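Local coordinates for protein obscurin (Homo sapiens, PDB 2YZ8) that probably serves as a structural protein of muscle, built from many immunoglobulin-like domains, of which this is the 32nd, at residues E22-A36 and Q58-P72. Residues are numbered along the deposited sequence; the frame is centred on the assembly and turned at random.
Sequences EGGAATLRCVLSSVA and QEGAMLELVVRNLRP
With CG of Q58 anti to the backbone N (chi1 -175°) and the chain extended beyond it, the amide of Q58 reaches A36, where NE2 donates to A36 O at 2.8 Å. The same NE2 donates to G60 O, nearly in line with that carbonyl; both acceptors lie in the amide plane, so the two bonds fix its rotation and tie the 33-36 loop to the type II' turn E59-M62. A leucine here would probably leave A36 O and G60 O without this shared donor and free the loop to shift against the hairpin. E64, also extended (chi1 -179°), crosses T27 at a slant, its CG 3.4 Å from T27 CG2; one water joins T27 OG1 to E64 OE1. T27 CG2 also sits over the centre of the R29 guanidinium. On the other face, L28 and L65 lie alongside, CD2 to CD2 4.1 Å, and C30 SG rests 3.9 Å from L63 CB; at the strand end L32 CG meets L63 CD1 at 3.7 Å. Paired backbone bonds at A26-V67, L28-L65 and C30-L63 join the antiparallel strands; beyond them, L70 CD1 packs on A26 CB at 3.6 Å, and G23 N donates to L70 O. In this immunoglobulin sandwich, strands 26-32 and 62-67 are the central pair of a four-stranded sheet, flanked by 11-13 and 54-59, and L28, L63 and L65 pack against Y78 and C80 of strand 76-82 in the opposing sheet.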
# COMPACT_ATOMS: atom_id res chain seq x y z
N GLU A 22 -4.22 -15.20 5.51
CA GLU A 22 -3.60 -15.80 4.32
C GLU A 22 -4.67 -16.10 3.26
O GLU A 22 -5.80 -16.47 3.60
CB GLU A 22 -2.90 -17.10 4.72
CG GLU A 22 -1.94 -17.67 3.69
CD GLU A 22 -1.39 -19.04 4.08
OE1 GLU A 22 -1.84 -19.62 5.10
OE2 GLU A 22 -0.51 -19.54 3.35
N GLY A 23 -4.32 -15.92 1.99
CA GLY A 23 -5.20 -16.28 0.88
C GLY A 23 -6.13 -15.19 0.38
O GLY A 23 -6.66 -15.29 -0.74
N GLY A 24 -6.33 -14.15 1.18
CA GLY A 24 -7.27 -13.08 0.83
C GLY A 24 -6.68 -12.03 -0.09
O GLY A 24 -5.88 -12.34 -0.98
N ALA A 25 -7.11 -10.79 0.11
CA ALA A 25 -6.50 -9.64 -0.54
C ALA A 25 -6.30 -8.57 0.52
O ALA A 25 -7.19 -8.34 1.35
CB ALA A 25 -7.39 -9.13 -1.66
N ALA A 26 -5.13 -7.95 0.52
CA ALA A 26 -4.84 -6.86 1.44
C ALA A 26 -5.05 -5.53 0.72
O ALA A 26 -4.51 -5.33 -0.36
CB ALA A 26 -3.42 -6.97 1.95
N THR A 27 -5.84 -4.64 1.32
CA THR A 27 -6.02 -3.30 0.78
C THR A 27 -5.37 -2.25 1.68
O THR A 27 -5.87 -1.95 2.76
CB THR A 27 -7.50 -2.94 0.55
OG1 THR A 27 -8.09 -3.90 -0.33
CG2 THR A 27 -7.62 -1.56 -0.08
N LEU A 28 -4.25 -1.71 1.21
CA LEU A 28 -3.53 -0.65 1.92
C LEU A 28 -3.99 0.71 1.41
O LEU A 28 -3.93 0.99 0.21
CB LEU A 28 -2.02 -0.81 1.73
CG LEU A 28 -1.35 -1.96 2.49
CD1 LEU A 28 -1.96 -3.32 2.17
CD2 LEU A 28 0.12 -1.96 2.17
N ARG A 29 -4.46 1.55 2.33
CA ARG A 29 -5.06 2.83 1.97
C ARG A 29 -4.39 4.01 2.66
O ARG A 29 -4.09 3.95 3.86
CB ARG A 29 -6.55 2.84 2.33
CG ARG A 29 -7.42 1.89 1.53
CD ARG A 29 -8.86 2.02 1.97
NE ARG A 29 -9.79 1.26 1.13
CZ ARG A 29 -10.22 0.03 1.41
NH1 ARG A 29 -11.06 -0.57 0.58
NH2 ARG A 29 -9.81 -0.60 2.50
N CYS A 30 -4.16 5.08 1.90
CA CYS A 30 -3.74 6.36 2.47
C CYS A 30 -4.36 7.52 1.70
O CYS A 30 -5.02 7.31 0.68
CB CYS A 30 -2.21 6.48 2.55
SG CYS A 30 -1.35 6.38 0.96
N VAL A 31 -4.17 8.74 2.19
CA VAL A 31 -4.83 9.91 1.61
C VAL A 31 -3.87 11.09 1.46
O VAL A 31 -3.11 11.40 2.37
CB VAL A 31 -6.05 10.35 2.46
CG1 VAL A 31 -6.77 11.53 1.82
CG2 VAL A 31 -7.02 9.20 2.68
N LEU A 32 -3.91 11.74 0.29
CA LEU A 32 -3.13 12.94 0.01
C LEU A 32 -3.90 14.20 0.38
O LEU A 32 -5.13 14.17 0.51
CB LEU A 32 -2.77 13.00 -1.48
CG LEU A 32 -1.88 11.92 -2.10
CD1 LEU A 32 -2.08 11.89 -3.62
CD2 LEU A 32 -0.42 12.11 -1.73
N SER A 33 -3.19 15.32 0.53
CA SER A 33 -3.80 16.62 0.86
C SER A 33 -4.46 17.30 -0.34
O SER A 33 -5.21 18.27 -0.18
CB SER A 33 -2.76 17.56 1.49
OG SER A 33 -1.63 17.71 0.65
N SER A 34 -4.16 16.80 -1.54
CA SER A 34 -4.89 17.19 -2.74
C SER A 34 -4.77 16.09 -3.80
O SER A 34 -3.99 15.16 -3.65
CB SER A 34 -4.43 18.55 -3.28
OG SER A 34 -3.05 18.56 -3.56
N VAL A 35 -5.57 16.20 -4.86
CA VAL A 35 -5.54 15.22 -5.94
C VAL A 35 -4.25 15.41 -6.73
O VAL A 35 -4.11 16.38 -7.48
CB VAL A 35 -6.78 15.33 -6.85
CG1 VAL A 35 -6.75 14.25 -7.93
CG2 VAL A 35 -8.06 15.21 -6.02
N ALA A 36 -3.30 14.51 -6.54
CA ALA A 36 -2.02 14.57 -7.25
C ALA A 36 -1.56 13.18 -7.67
O ALA A 36 -1.99 12.18 -7.09
CB ALA A 36 -0.97 15.27 -6.40
N GLN A 58 -6.33 4.73 -7.66
CA GLN A 58 -6.50 6.08 -7.14
C GLN A 58 -7.94 6.53 -7.33
O GLN A 58 -8.55 6.27 -8.36
CB GLN A 58 -5.51 7.06 -7.79
CG GLN A 58 -5.55 8.49 -7.20
CD GLN A 58 -4.28 9.29 -7.44
OE1 GLN A 58 -3.30 8.78 -7.97
NE2 GLN A 58 -4.29 10.55 -7.02
N GLU A 59 -8.49 7.17 -6.29
CA GLU A 59 -9.81 7.76 -6.32
C GLU A 59 -9.74 9.16 -5.71
O GLU A 59 -9.99 9.35 -4.52
CB GLU A 59 -10.83 6.88 -5.58
CG GLU A 59 -12.28 7.29 -5.76
N GLY A 60 -9.38 10.13 -6.54
CA GLY A 60 -9.16 11.51 -6.11
C GLY A 60 -7.89 11.59 -5.28
O GLY A 60 -6.80 11.30 -5.78
N ALA A 61 -8.04 11.97 -4.02
CA ALA A 61 -6.92 12.01 -3.08
C ALA A 61 -6.72 10.68 -2.34
O ALA A 61 -5.69 10.49 -1.66
CB ALA A 61 -7.10 13.15 -2.10
N MSE A 62 -7.68 9.77 -2.46
CA MSE A 62 -7.58 8.44 -1.85
C MSE A 62 -6.68 7.53 -2.68
O MSE A 62 -6.89 7.36 -3.89
CB MSE A 62 -8.96 7.78 -1.68
CG MSE A 62 -10.14 8.73 -1.46
SE MSE A 62 -10.64 9.13 0.39
CE MSE A 62 -12.38 9.91 0.04
N LEU A 63 -5.70 6.93 -2.01
CA LEU A 63 -4.76 6.02 -2.64
C LEU A 63 -4.93 4.62 -2.07
O LEU A 63 -5.16 4.44 -0.88
CB LEU A 63 -3.32 6.49 -2.42
CG LEU A 63 -2.93 7.85 -3.02
CD1 LEU A 63 -1.59 8.28 -2.46
CD2 LEU A 63 -2.90 7.80 -4.54
N GLU A 64 -4.80 3.62 -2.94
CA GLU A 64 -5.09 2.25 -2.56
C GLU A 64 -4.12 1.28 -3.25
O GLU A 64 -3.90 1.38 -4.47
CB GLU A 64 -6.54 1.94 -2.95
CG GLU A 64 -7.04 0.56 -2.61
CD GLU A 64 -8.47 0.33 -3.10
OE1 GLU A 64 -8.82 -0.84 -3.36
OE2 GLU A 64 -9.23 1.31 -3.22
N LEU A 65 -3.54 0.37 -2.47
CA LEU A 65 -2.75 -0.74 -3.01
C LEU A 65 -3.41 -2.06 -2.64
O LEU A 65 -3.64 -2.35 -1.46
CB LEU A 65 -1.30 -0.73 -2.48
CG LEU A 65 -0.44 -1.96 -2.79
CD1 LEU A 65 0.04 -1.97 -4.24
CD2 LEU A 65 0.75 -2.07 -1.83
N VAL A 66 -3.73 -2.85 -3.65
CA VAL A 66 -4.32 -4.16 -3.44
C VAL A 66 -3.23 -5.20 -3.66
O VAL A 66 -2.58 -5.24 -4.70
CB VAL A 66 -5.54 -4.40 -4.37
CG1 VAL A 66 -6.22 -5.72 -4.03
CG2 VAL A 66 -6.54 -3.26 -4.22
N VAL A 67 -3.01 -6.02 -2.63
CA VAL A 67 -2.07 -7.13 -2.70
C VAL A 67 -2.92 -8.39 -2.78
O VAL A 67 -3.52 -8.80 -1.79
CB VAL A 67 -1.17 -7.19 -1.44
CG1 VAL A 67 -0.05 -8.21 -1.63
CG2 VAL A 67 -0.58 -5.82 -1.12
N ARG A 68 -2.97 -8.99 -3.97
CA ARG A 68 -3.83 -10.14 -4.20
C ARG A 68 -3.12 -11.45 -3.85
O ARG A 68 -1.89 -11.48 -3.73
CB ARG A 68 -4.32 -10.14 -5.65
CG ARG A 68 -5.36 -9.06 -5.92
CD ARG A 68 -5.67 -8.91 -7.40
NE ARG A 68 -4.64 -8.14 -8.08
CZ ARG A 68 -4.85 -7.42 -9.18
NH1 ARG A 68 -6.05 -7.35 -9.73
NH2 ARG A 68 -3.84 -6.76 -9.72
N ASN A 69 -3.90 -12.52 -3.69
CA ASN A 69 -3.39 -13.85 -3.32
C ASN A 69 -2.35 -13.81 -2.19
O ASN A 69 -1.21 -14.25 -2.35
CB ASN A 69 -2.83 -14.58 -4.55
CG ASN A 69 -3.89 -14.85 -5.61
OD1 ASN A 69 -4.59 -13.94 -6.06
ND2 ASN A 69 -4.01 -16.11 -6.03
N LEU A 70 -2.76 -13.26 -1.04
CA LEU A 70 -1.85 -13.09 0.09
C LEU A 70 -1.20 -14.38 0.56
O LEU A 70 -1.88 -15.37 0.85
CB LEU A 70 -2.55 -12.42 1.28
CG LEU A 70 -2.47 -10.89 1.41
CD1 LEU A 70 -3.10 -10.50 2.72
CD2 LEU A 70 -1.03 -10.39 1.35
N ARG A 71 0.13 -14.34 0.61
CA ARG A 71 0.96 -15.41 1.15
C ARG A 71 1.73 -14.81 2.32
O ARG A 71 1.85 -13.58 2.40
CB ARG A 71 1.96 -15.87 0.09
CG ARG A 71 1.37 -16.38 -1.21
CD ARG A 71 2.43 -16.35 -2.30
NE ARG A 71 2.88 -14.98 -2.56
CZ ARG A 71 4.03 -14.65 -3.15
NH1 ARG A 71 4.88 -15.59 -3.55
NH2 ARG A 71 4.33 -13.37 -3.34
N PRO A 72 2.26 -15.64 3.24
CA PRO A 72 3.11 -15.09 4.32
C PRO A 72 4.31 -14.28 3.82
O PRO A 72 4.72 -13.33 4.49
CB PRO A 72 3.59 -16.34 5.07
CG PRO A 72 2.60 -17.41 4.75
CD PRO A 72 2.11 -17.11 3.36
O HOH W 1 -6.86 -12.02 -3.86
O HOH W 2 -10.11 -3.10 -2.58